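Local coordinates for putative exported protein (Bordetella pertussis Tohama I, PDB 2PFZ) that binds pyroglutamic acid in the periplasm as the extracytoplasmic solute receptor of a probable tripartite ATP-independent (TRAP) transport system, at residues K137-R142 and I176-S181; N127-Q132 and K197-E202; T185-K190 and E252-N257; A149-L154 and K277-D282. All coordinates share one frame; numbering follows the deposited sequence.

Contact 1 of 4, residues K137-R142 and I176-S181; sequences KGLKWR and IDSYMS. With PCA (pyroglutamic acid), chain B.
The indole of W141 lies against the side chain of M180, its CZ2 3.5 Å from M180 CG, while the sulfur sits at the edge of the six-membered ring in a Met-aromatic contact. With CG anti to the backbone N (chi1 -174°), the indole reaches toward strand 178-181, and Y179 CA lies over one face of it. Water 1 accepts a weak bond from W141 NE1 and donates to R142 O and M180 O, bridging the two backbones. Strands 140-143 and 178-181 are parallel neighbours in the mixed sheet of one lobe of this periplasmic-binding-protein fold; R142 N donates to S178 O (2.9 Å) and D177 N to K140 O (2.8 Å). The D177 carboxylate turns back to K140 N, which bonds weakly to both oxygens, and S178 OG donates to D177 OD1. At the ligand end, the R142 guanidinium grips the pyroglutamate carboxylate with two N-H groups, NH1 to OXT (2.9 Å, 162°) and NH2 to O (2.8 Å). S181 OG adds a second donor to OXT (2.7 Å). The Y179 ring stands nearly perpendicular to the guanidinium, and V162 O accepts from R142 NE, fixing the chain that carries the charge.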
# COMPACT_ATOMS: atom_id res chain seq x y z
N LYS A 137 -0.29 -17.58 -16.79
CA LYS A 137 0.32 -18.81 -16.32
C LYS A 137 1.82 -18.81 -16.65
O LYS A 137 2.22 -18.54 -17.80
CB LYS A 137 -0.39 -20.04 -16.91
CG LYS A 137 -0.21 -21.31 -16.07
CD LYS A 137 -0.96 -22.50 -16.65
CE LYS A 137 -0.04 -23.37 -17.48
NZ LYS A 137 1.04 -24.02 -16.65
N GLY A 138 2.64 -19.07 -15.64
CA GLY A 138 4.08 -19.16 -15.85
C GLY A 138 4.85 -17.85 -15.83
O GLY A 138 6.06 -17.84 -16.04
N LEU A 139 4.16 -16.74 -15.56
CA LEU A 139 4.84 -15.45 -15.43
C LEU A 139 5.87 -15.53 -14.29
O LEU A 139 5.60 -16.19 -13.29
CB LEU A 139 3.81 -14.32 -15.19
CG LEU A 139 3.18 -13.64 -16.43
CD1 LEU A 139 2.11 -12.64 -16.04
CD2 LEU A 139 4.28 -12.97 -17.27
N LYS A 140 7.03 -14.90 -14.47
CA LYS A 140 8.06 -14.76 -13.42
C LYS A 140 7.70 -13.51 -12.62
O LYS A 140 8.15 -12.42 -12.91
CB LYS A 140 9.47 -14.58 -14.01
CG LYS A 140 10.02 -15.78 -14.79
CD LYS A 140 11.53 -15.61 -15.07
CE LYS A 140 11.80 -14.73 -16.28
NZ LYS A 140 13.26 -14.45 -16.47
N TRP A 141 6.87 -13.69 -11.60
CA TRP A 141 6.13 -12.60 -10.98
C TRP A 141 6.85 -12.07 -9.74
O TRP A 141 7.34 -12.85 -8.94
CB TRP A 141 4.78 -13.17 -10.58
CG TRP A 141 3.74 -12.25 -10.03
CD1 TRP A 141 3.68 -11.73 -8.77
CD2 TRP A 141 2.51 -11.88 -10.67
NE1 TRP A 141 2.51 -11.01 -8.60
CE2 TRP A 141 1.77 -11.11 -9.75
CE3 TRP A 141 1.96 -12.13 -11.95
CZ2 TRP A 141 0.51 -10.55 -10.05
CZ3 TRP A 141 0.69 -11.57 -12.27
CH2 TRP A 141 -0.02 -10.79 -11.31
N ARG A 142 6.91 -10.75 -9.61
CA ARG A 142 7.41 -10.11 -8.40
C ARG A 142 6.23 -9.78 -7.48
O ARG A 142 5.34 -8.98 -7.83
CB ARG A 142 8.20 -8.86 -8.75
CG ARG A 142 8.64 -7.99 -7.54
CD ARG A 142 7.66 -6.81 -7.30
NE ARG A 142 8.01 -5.99 -6.14
CZ ARG A 142 7.42 -4.83 -5.84
NH1 ARG A 142 6.46 -4.34 -6.65
NH2 ARG A 142 7.79 -4.16 -4.75
N ILE A 176 12.70 -11.46 -12.26
CA ILE A 176 11.26 -11.29 -12.48
C ILE A 176 10.99 -10.50 -13.76
O ILE A 176 11.77 -9.61 -14.10
CB ILE A 176 10.56 -10.60 -11.26
CG1 ILE A 176 11.04 -9.15 -11.05
CG2 ILE A 176 10.71 -11.44 -10.00
CD1 ILE A 176 10.15 -8.06 -11.75
N ASP A 177 9.90 -10.83 -14.46
CA ASP A 177 9.57 -10.24 -15.77
C ASP A 177 8.23 -9.50 -15.78
O ASP A 177 7.80 -8.94 -16.81
CB ASP A 177 9.55 -11.34 -16.87
CG ASP A 177 8.57 -12.49 -16.57
OD1 ASP A 177 7.63 -12.33 -15.76
OD2 ASP A 177 8.71 -13.59 -17.15
N SER A 178 7.55 -9.55 -14.63
CA SER A 178 6.17 -9.09 -14.50
C SER A 178 5.87 -8.86 -13.01
O SER A 178 6.53 -9.43 -12.15
CB SER A 178 5.20 -10.15 -15.04
OG SER A 178 5.25 -11.34 -14.26
N TYR A 179 4.86 -8.03 -12.76
CA TYR A 179 4.30 -7.81 -11.43
C TYR A 179 3.04 -6.94 -11.44
O TYR A 179 2.76 -6.24 -12.40
CB TYR A 179 5.34 -7.24 -10.47
CG TYR A 179 5.82 -5.83 -10.71
CD1 TYR A 179 6.81 -5.57 -11.66
CD2 TYR A 179 5.35 -4.76 -9.93
CE1 TYR A 179 7.28 -4.28 -11.87
CE2 TYR A 179 5.80 -3.47 -10.15
CZ TYR A 179 6.78 -3.23 -11.12
OH TYR A 179 7.27 -1.95 -11.33
N MET A 180 2.29 -6.98 -10.34
CA MET A 180 1.23 -5.99 -10.13
C MET A 180 1.67 -4.92 -9.13
O MET A 180 2.31 -5.24 -8.13
CB MET A 180 -0.09 -6.61 -9.75
CG MET A 180 -0.71 -7.41 -10.90
SD MET A 180 -2.31 -8.12 -10.52
CE MET A 180 -3.36 -6.67 -10.64
N SER A 181 1.39 -3.67 -9.50
CA SER A 181 1.71 -2.48 -8.69
C SER A 181 1.07 -1.26 -9.36
O SER A 181 0.24 -1.40 -10.27
CB SER A 181 3.22 -2.24 -8.58
OG SER A 181 3.51 -1.27 -7.59
N PCA B . 3.76 0.03 -4.96
CA PCA B . 4.28 -0.70 -3.79
CB PCA B . 3.13 -1.35 -3.01
CG PCA B . 1.86 -1.03 -3.78
CD PCA B . 2.33 -0.15 -4.90
OE PCA B . 1.56 0.42 -5.68
C PCA B . 5.15 -1.81 -4.32
O PCA B . 5.97 -2.40 -3.60
OXT PCA B . 5.04 -2.13 -5.52
O HOH W 1 2.73 -8.02 -7.60

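Contact 2 of 4, residues N127-Q132 and K197-E202; sequences NRDIKQ and KFYDTE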
# COMPACT_ATOMS: atom_id res chain seq x y z
N ASN A 127 5.47 -8.16 -20.22
CA ASN A 127 5.91 -8.09 -21.60
C ASN A 127 4.99 -8.88 -22.51
O ASN A 127 5.04 -8.71 -23.73
CB ASN A 127 7.36 -8.56 -21.71
CG ASN A 127 8.33 -7.51 -21.23
OD1 ASN A 127 8.20 -6.34 -21.58
ND2 ASN A 127 9.28 -7.91 -20.40
N ARG A 128 4.14 -9.70 -21.89
CA ARG A 128 3.17 -10.58 -22.53
C ARG A 128 1.87 -9.91 -22.90
O ARG A 128 1.44 -8.95 -22.24
CB ARG A 128 2.74 -11.68 -21.55
CG ARG A 128 3.61 -12.85 -21.49
CD ARG A 128 2.97 -13.86 -20.57
NE ARG A 128 3.93 -14.89 -20.22
CZ ARG A 128 3.63 -16.04 -19.65
NH1 ARG A 128 2.38 -16.33 -19.31
NH2 ARG A 128 4.60 -16.90 -19.39
N ASP A 129 1.21 -10.47 -23.90
CA ASP A 129 -0.17 -10.11 -24.19
C ASP A 129 -1.10 -10.83 -23.21
O ASP A 129 -1.08 -12.06 -23.13
CB ASP A 129 -0.51 -10.40 -25.65
CG ASP A 129 -0.04 -9.30 -26.57
OD1 ASP A 129 -0.90 -8.63 -27.16
OD2 ASP A 129 1.18 -9.07 -26.68
N ILE A 130 -1.88 -10.06 -22.46
CA ILE A 130 -2.76 -10.63 -21.46
C ILE A 130 -4.17 -10.17 -21.75
O ILE A 130 -4.52 -9.01 -21.48
CB ILE A 130 -2.36 -10.22 -20.01
CG1 ILE A 130 -0.87 -10.51 -19.74
CG2 ILE A 130 -3.28 -10.92 -18.99
CD1 ILE A 130 -0.40 -10.15 -18.29
N LYS A 131 -4.97 -11.07 -22.32
CA LYS A 131 -6.35 -10.76 -22.66
C LYS A 131 -7.29 -11.57 -21.77
O LYS A 131 -8.49 -11.31 -21.72
CB LYS A 131 -6.58 -11.01 -24.15
CG LYS A 131 -6.05 -9.85 -25.02
CD LYS A 131 -5.80 -10.23 -26.49
CE LYS A 131 -4.37 -10.78 -26.72
NZ LYS A 131 -3.27 -9.86 -26.24
N GLN A 132 -6.72 -12.54 -21.05
CA GLN A 132 -7.46 -13.37 -20.10
C GLN A 132 -6.51 -13.91 -19.03
O GLN A 132 -5.29 -13.91 -19.21
CB GLN A 132 -8.13 -14.55 -20.83
CG GLN A 132 -7.13 -15.40 -21.58
CD GLN A 132 -7.77 -16.38 -22.53
OE1 GLN A 132 -8.71 -17.09 -22.19
NE2 GLN A 132 -7.23 -16.44 -23.74
N LYS A 197 4.61 -3.17 -20.99
CA LYS A 197 3.16 -3.02 -20.95
C LYS A 197 2.72 -2.79 -19.51
O LYS A 197 3.36 -3.30 -18.59
CB LYS A 197 2.42 -4.27 -21.50
CG LYS A 197 2.74 -4.64 -22.97
CD LYS A 197 2.14 -6.00 -23.33
CE LYS A 197 2.71 -6.60 -24.64
NZ LYS A 197 3.07 -5.57 -25.65
N PHE A 198 1.65 -2.02 -19.33
CA PHE A 198 0.94 -1.93 -18.06
C PHE A 198 -0.55 -2.04 -18.38
O PHE A 198 -1.11 -1.15 -19.04
CB PHE A 198 1.24 -0.59 -17.37
CG PHE A 198 0.50 -0.36 -16.09
CD1 PHE A 198 0.91 -0.97 -14.91
CD2 PHE A 198 -0.57 0.54 -16.04
CE1 PHE A 198 0.23 -0.75 -13.69
CE2 PHE A 198 -1.26 0.77 -14.85
CZ PHE A 198 -0.85 0.15 -13.67
N TYR A 199 -1.15 -3.14 -17.96
CA TYR A 199 -2.59 -3.35 -18.03
C TYR A 199 -3.20 -2.65 -16.82
O TYR A 199 -2.97 -3.05 -15.67
CB TYR A 199 -2.90 -4.84 -17.99
CG TYR A 199 -2.41 -5.52 -19.25
CD1 TYR A 199 -3.24 -5.63 -20.35
CD2 TYR A 199 -1.12 -6.04 -19.34
CE1 TYR A 199 -2.78 -6.23 -21.53
CE2 TYR A 199 -0.66 -6.66 -20.50
CZ TYR A 199 -1.50 -6.73 -21.58
OH TYR A 199 -1.07 -7.33 -22.74
N ASP A 200 -3.98 -1.61 -17.10
CA ASP A 200 -4.59 -0.74 -16.08
C ASP A 200 -5.82 -1.42 -15.48
O ASP A 200 -6.96 -0.93 -15.61
CB ASP A 200 -4.96 0.58 -16.77
CG ASP A 200 -5.26 1.72 -15.80
OD1 ASP A 200 -4.87 1.66 -14.60
OD2 ASP A 200 -5.85 2.72 -16.27
N THR A 201 -5.60 -2.54 -14.79
CA THR A 201 -6.71 -3.32 -14.23
C THR A 201 -7.41 -2.65 -13.05
O THR A 201 -8.55 -3.04 -12.70
CB THR A 201 -6.26 -4.74 -13.82
OG1 THR A 201 -5.14 -4.67 -12.92
CG2 THR A 201 -5.86 -5.53 -15.07
N GLU A 202 -6.74 -1.69 -12.41
CA GLU A 202 -7.31 -1.01 -11.24
C GLU A 202 -7.91 -2.05 -10.30
O GLU A 202 -9.00 -1.86 -9.73
CB GLU A 202 -8.36 0.06 -11.64
CG GLU A 202 -7.87 1.05 -12.71
CD GLU A 202 -8.81 2.23 -12.90
OE1 GLU A 202 -10.03 2.01 -13.11
OE2 GLU A 202 -8.32 3.38 -12.83
O HOH W 2 -1.21 -6.12 -25.41
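Y199 OH is gripped from several directions at the end of its ring: I130 N donates to it over 2.9 Å at 157°, R128 O lies 3.0 Å from it, and water 2 lies at 2.9 Å. Water 2 also makes a weak bond to D129 OD1, extending the polar cluster to that carboxylate. R128 O approaches the tyrosine ring at its edge, whereas I130 lies over a face, with CB 4.1 Å from the ring centroid in a CH-pi contact. I130 CG1 also touches the ring, at CE2. With CG anti to its carbonyl carbon (chi1 -68°), Y199 sends its ring from strand 197-199 to the loop that follows strand 123-126. These strands are antiparallel neighbours in the mixed sheet, and Y199 thus ties the loop leaving one strand to the next strand over. K197, two residues earlier on the strand, reaches the same loop with its aliphatic chain: CD packs 3.2 Å from R128 O and CE 3.3 Å from N127 O. Its ammonium stays 4.1 Å from D129 OD2, beyond salt-bridge distance though oppositely charged. The loop is also tied down elsewhere, by N127 to the backbone of Y194 and K196 and by R128 to K137 O. I130 also packs on I124 of strand 123-126 and L268 of helix 266-287. A single phenol therefore satisfies a backbone N-H of a loop without regular structure while its ring gives I130 an apolar surface, and the charges of D129 and K197 probably add only a diffuse attraction at the more exposed side.

Contact 3 of 4, residues T185-K190 and E252-N257; sequences TGFDTK and EQLAKN. With PCA (pyroglutamic acid), chain B.
F187 reaches from helix 183-188 to the end of helix 222-256, where Q253, L254 and N257 gather round its side chain. The aliphatic part of Q253 packs against the ring, its amide plane steeply inclined to it, although the exact closeness of this approach is doubtful. L254 CD2 lies at the ring edge, 4.2 Å from F187 CB, and also rests on the backbone of G186 and F187. N257 ND2 approaches F187 CE1 obliquely at 3.9 Å. The phenyl ring gets there because its CG is anti to the backbone N (chi1 -173°), and W249, one turn before Q253 on helix 222-256, meets the ring edge-to-face. In the second shell, N257 ND2 donates to Q253 O at 3.2 Å from above the carbonyl plane, while N257 N reaches the same oxygen from the opposite face. L254 is backed by M259 and by I261 of strand 260-262. On the other helix, T189 OG1 donates to T185 O (2.7 Å), and a Schellman motif with K190 at C-prime closes the last turn. T185 belongs to this short helix but turns toward the ligand: its OG1 accepts the ring N-H of pyroglutamate over 2.6 Å in a nearly straight bond of 166°. S181 and S182, a few residues before T185 in the chain, also bond the ligand. One helix thus lines the pyroglutamate site of a DctP-type solute receptor near its beginning and packs, through F187, on the long helix 222-256 that is characteristic of this family.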
# COMPACT_ATOMS: atom_id res chain seq x y z
N THR A 185 5.04 3.23 -8.68
CA THR A 185 6.17 2.29 -8.54
C THR A 185 6.84 1.97 -9.86
O THR A 185 8.08 1.96 -9.95
CB THR A 185 5.76 1.01 -7.81
OG1 THR A 185 5.41 1.35 -6.48
CG2 THR A 185 6.90 0.01 -7.78
N GLY A 186 6.03 1.72 -10.89
CA GLY A 186 6.57 1.51 -12.24
C GLY A 186 7.48 2.63 -12.68
O GLY A 186 8.60 2.38 -13.16
N PHE A 187 7.02 3.87 -12.52
CA PHE A 187 7.81 5.03 -12.90
C PHE A 187 9.06 5.18 -12.02
O PHE A 187 10.18 5.34 -12.54
CB PHE A 187 6.97 6.30 -12.82
CG PHE A 187 7.66 7.52 -13.36
CD1 PHE A 187 7.71 7.76 -14.73
CD2 PHE A 187 8.25 8.43 -12.49
CE1 PHE A 187 8.36 8.90 -15.24
CE2 PHE A 187 8.90 9.58 -12.99
CZ PHE A 187 8.94 9.80 -14.37
N ASP A 188 8.87 5.13 -10.71
CA ASP A 188 9.97 5.41 -9.77
C ASP A 188 11.12 4.40 -9.81
O ASP A 188 12.21 4.68 -9.30
CB ASP A 188 9.44 5.52 -8.34
CG ASP A 188 8.64 6.78 -8.09
OD1 ASP A 188 8.77 7.79 -8.82
OD2 ASP A 188 7.88 6.77 -7.12
N THR A 189 10.87 3.23 -10.38
CA THR A 189 11.87 2.17 -10.47
C THR A 189 12.35 2.02 -11.92
O THR A 189 13.11 1.09 -12.25
CB THR A 189 11.34 0.82 -9.94
OG1 THR A 189 10.18 0.40 -10.70
CG2 THR A 189 11.02 0.88 -8.43
N LYS A 190 11.91 2.95 -12.76
CA LYS A 190 12.15 2.91 -14.20
C LYS A 190 11.87 1.54 -14.81
O LYS A 190 12.69 1.00 -15.55
CB LYS A 190 13.59 3.38 -14.51
CG LYS A 190 13.80 4.84 -14.21
CD LYS A 190 14.79 5.47 -15.19
CE LYS A 190 16.21 5.40 -14.68
NZ LYS A 190 16.58 6.69 -14.04
N GLU A 252 0.69 8.68 -18.11
CA GLU A 252 1.10 9.42 -19.31
C GLU A 252 2.62 9.53 -19.40
O GLU A 252 3.18 9.49 -20.48
CB GLU A 252 0.46 10.83 -19.34
CG GLU A 252 -1.07 10.84 -19.43
CD GLU A 252 -1.60 10.12 -20.65
OE1 GLU A 252 -1.21 10.50 -21.78
OE2 GLU A 252 -2.38 9.15 -20.49
N GLN A 253 3.29 9.64 -18.26
CA GLN A 253 4.75 9.68 -18.26
C GLN A 253 5.34 8.31 -18.63
O GLN A 253 6.27 8.24 -19.40
CB GLN A 253 5.30 10.22 -16.93
CG GLN A 253 6.67 10.90 -17.04
CD GLN A 253 6.65 12.29 -17.68
OE1 GLN A 253 7.72 12.85 -17.97
NE2 GLN A 253 5.46 12.86 -17.89
N LEU A 254 4.77 7.23 -18.11
CA LEU A 254 5.16 5.87 -18.51
C LEU A 254 4.99 5.68 -20.02
O LEU A 254 5.87 5.09 -20.68
CB LEU A 254 4.32 4.82 -17.76
CG LEU A 254 4.72 4.60 -16.29
CD1 LEU A 254 3.69 3.76 -15.55
CD2 LEU A 254 6.08 3.94 -16.17
N ALA A 255 3.89 6.19 -20.56
CA ALA A 255 3.69 6.19 -22.01
C ALA A 255 4.77 7.00 -22.71
O ALA A 255 5.37 6.51 -23.67
CB ALA A 255 2.28 6.70 -22.38
N LYS A 256 5.05 8.21 -22.23
CA LYS A 256 6.13 9.03 -22.80
C LYS A 256 7.41 8.20 -22.93
O LYS A 256 8.17 8.34 -23.89
CB LYS A 256 6.38 10.30 -21.95
CG LYS A 256 7.53 11.19 -22.42
CD LYS A 256 7.33 12.68 -22.09
CE LYS A 256 8.41 13.29 -21.14
NZ LYS A 256 9.83 12.92 -21.52
N ASN A 257 7.61 7.31 -21.96
CA ASN A 257 8.81 6.49 -21.85
C ASN A 257 8.78 5.14 -22.56
O ASN A 257 9.69 4.30 -22.38
CB ASN A 257 9.16 6.32 -20.37
CG ASN A 257 10.00 7.46 -19.87
OD1 ASN A 257 11.15 7.63 -20.29
ND2 ASN A 257 9.43 8.27 -18.98
N PCA B . 3.76 0.03 -4.96
CA PCA B . 4.28 -0.70 -3.79
CB PCA B . 3.13 -1.35 -3.01
CG PCA B . 1.86 -1.03 -3.78
CD PCA B . 2.33 -0.15 -4.90
OE PCA B . 1.56 0.42 -5.68
C PCA B . 5.15 -1.81 -4.32
O PCA B . 5.97 -2.40 -3.60
OXT PCA B . 5.04 -2.13 -5.52

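Contact 4 of 4, residues A149-L154 and K277-D282; sequences AKIAEL and KRMLDD
Helices 146-155 and 266-287 pass each other with their short segments at 128° and their axes 11.7 Å apart, a wide separation bridged by side chains rather than by close backbone. M279 spans most of it. Its chain leaves the helix with CG anti to the carbonyl carbon, runs straight through chi2 and bends at chi3 (76°), which turns the methyl group toward K150. Along the way CG meets L154 CD1 at 3.5 Å, SD meets I151 CG1 at 3.5 Å, and CE reaches K150 CG at 3.9 Å. I151 crosses the methionine at about a right angle, whereas K150 runs past it in the opposite direction with the aliphatic part of its chain. L154 lies one turn further along its helix, and both its methyl groups press on the same side of the R278 chain: CD1 is 3.3 Å from R278 CD and CD2 3.5 Å. The arginine chain bends at chi2 and chi3, and L154 CD1 meets its guanidinium obliquely. P82 touches both I151 and M279, and W204 packs on I151. Helix 146-155 follows strand 140-143 and packs on it through A152 against W141, so the contact joins this helix of the mixed-sheet lobe to helix 266-287. K150 NZ and D282 OD2 remain 5.2 Å apart, too far for a salt bridge. The two helices are therefore joined by apolar and sulfur contacts, with the charged residues contributing mainly their methylenes, and R278 NE is buried without a polar partner, a probable small cost paid for packing the arginine chain alongside L154.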
# COMPACT_ATOMS: atom_id res chain seq x y z
N ALA A 149 1.48 -12.46 -3.62
CA ALA A 149 1.97 -13.83 -3.88
C ALA A 149 0.82 -14.82 -4.09
O ALA A 149 0.87 -15.67 -5.00
CB ALA A 149 2.91 -14.31 -2.74
N LYS A 150 -0.23 -14.71 -3.28
CA LYS A 150 -1.42 -15.55 -3.43
C LYS A 150 -2.11 -15.34 -4.78
O LYS A 150 -2.45 -16.30 -5.46
CB LYS A 150 -2.43 -15.35 -2.28
CG LYS A 150 -3.66 -16.25 -2.38
CD LYS A 150 -3.24 -17.73 -2.44
CE LYS A 150 -4.44 -18.67 -2.21
NZ LYS A 150 -4.00 -19.99 -1.61
N ILE A 151 -2.29 -14.08 -5.18
CA ILE A 151 -2.86 -13.75 -6.48
C ILE A 151 -2.05 -14.39 -7.60
O ILE A 151 -2.62 -15.02 -8.50
CB ILE A 151 -2.98 -12.22 -6.69
CG1 ILE A 151 -3.97 -11.64 -5.66
CG2 ILE A 151 -3.36 -11.91 -8.16
CD1 ILE A 151 -4.05 -10.12 -5.55
N ALA A 152 -0.73 -14.25 -7.54
CA ALA A 152 0.17 -14.89 -8.51
C ALA A 152 -0.12 -16.39 -8.58
O ALA A 152 -0.37 -16.93 -9.67
CB ALA A 152 1.64 -14.63 -8.15
N GLU A 153 -0.16 -17.05 -7.42
CA GLU A 153 -0.37 -18.49 -7.41
C GLU A 153 -1.73 -18.82 -8.03
O GLU A 153 -1.88 -19.86 -8.69
CB GLU A 153 -0.29 -19.04 -6.00
CG GLU A 153 1.14 -19.07 -5.46
CD GLU A 153 1.18 -19.30 -3.96
OE1 GLU A 153 0.12 -19.56 -3.35
OE2 GLU A 153 2.29 -19.23 -3.39
N LEU A 154 -2.71 -17.96 -7.80
CA LEU A 154 -4.06 -18.26 -8.26
C LEU A 154 -4.23 -18.07 -9.76
O LEU A 154 -5.18 -18.61 -10.33
CB LEU A 154 -5.13 -17.51 -7.46
CG LEU A 154 -5.33 -18.00 -6.01
CD1 LEU A 154 -6.21 -17.02 -5.26
CD2 LEU A 154 -5.88 -19.45 -5.90
N LYS A 277 -13.31 -13.17 -5.94
CA LYS A 277 -14.42 -13.79 -5.19
C LYS A 277 -13.96 -15.00 -4.38
O LYS A 277 -14.37 -15.20 -3.24
CB LYS A 277 -15.58 -14.19 -6.09
CG LYS A 277 -16.40 -13.00 -6.58
CD LYS A 277 -17.88 -13.37 -6.63
CE LYS A 277 -18.31 -13.91 -7.99
NZ LYS A 277 -18.84 -12.79 -8.84
N ARG A 278 -13.10 -15.81 -4.99
CA ARG A 278 -12.43 -16.90 -4.27
C ARG A 278 -11.64 -16.36 -3.07
O ARG A 278 -11.79 -16.85 -1.95
CB ARG A 278 -11.52 -17.64 -5.24
CG ARG A 278 -10.53 -18.58 -4.61
CD ARG A 278 -9.20 -18.51 -5.36
NE ARG A 278 -9.30 -18.21 -6.81
CZ ARG A 278 -9.67 -19.09 -7.75
NH1 ARG A 278 -9.99 -20.33 -7.42
NH2 ARG A 278 -9.73 -18.71 -9.02
N MET A 279 -10.83 -15.34 -3.30
CA MET A 279 -10.05 -14.76 -2.19
C MET A 279 -10.90 -14.10 -1.09
O MET A 279 -10.51 -14.13 0.09
CB MET A 279 -8.99 -13.78 -2.72
CG MET A 279 -7.87 -14.49 -3.49
SD MET A 279 -6.65 -13.32 -4.10
CE MET A 279 -5.73 -12.94 -2.60
N LEU A 280 -12.04 -13.52 -1.46
CA LEU A 280 -12.95 -12.92 -0.47
C LEU A 280 -13.63 -14.02 0.34
O LEU A 280 -13.77 -13.90 1.57
CB LEU A 280 -14.02 -12.04 -1.15
CG LEU A 280 -15.14 -11.48 -0.23
CD1 LEU A 280 -14.58 -10.63 0.90
CD2 LEU A 280 -16.13 -10.64 -1.04
N ASP A 281 -14.05 -15.09 -0.34
CA ASP A 281 -14.56 -16.27 0.38
C ASP A 281 -13.54 -16.78 1.40
O ASP A 281 -13.85 -16.94 2.60
CB ASP A 281 -15.00 -17.38 -0.58
CG ASP A 281 -15.69 -18.52 0.15
OD1 ASP A 281 -16.76 -18.27 0.73
OD2 ASP A 281 -15.15 -19.64 0.17
N ASP A 282 -12.31 -17.00 0.95
CA ASP A 282 -11.25 -17.47 1.83
C ASP A 282 -11.09 -16.49 3.00
O ASP A 282 -10.96 -16.91 4.17
CB ASP A 282 -9.91 -17.56 1.08
CG ASP A 282 -9.85 -18.67 0.06
OD1 ASP A 282 -10.69 -19.58 0.12
OD2 ASP A 282 -8.92 -18.64 -0.79

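In the fold
Contacts 1 and 2 belong to one mixed sheet: contact 1 is its buried interior, held by parallel-strand bonds, whereas contact 2 fastens a partly exposed loop to strand 197-199 through one tyrosine. They touch where L139 packs on R128 and M180 on T201. Contacts 1 and 3 share the ligand, meeting pyroglutamate at its carboxylate and its ring nitrogen respectively; Y179 rests on T185 and G186 between them. Contact 4, a partly buried packing of two helices, touches contact 1 through W141 and A152. Contacts 3 and 4, both helix packings dominated by apolar groups, lie far apart, their centres about 28 Å from each other.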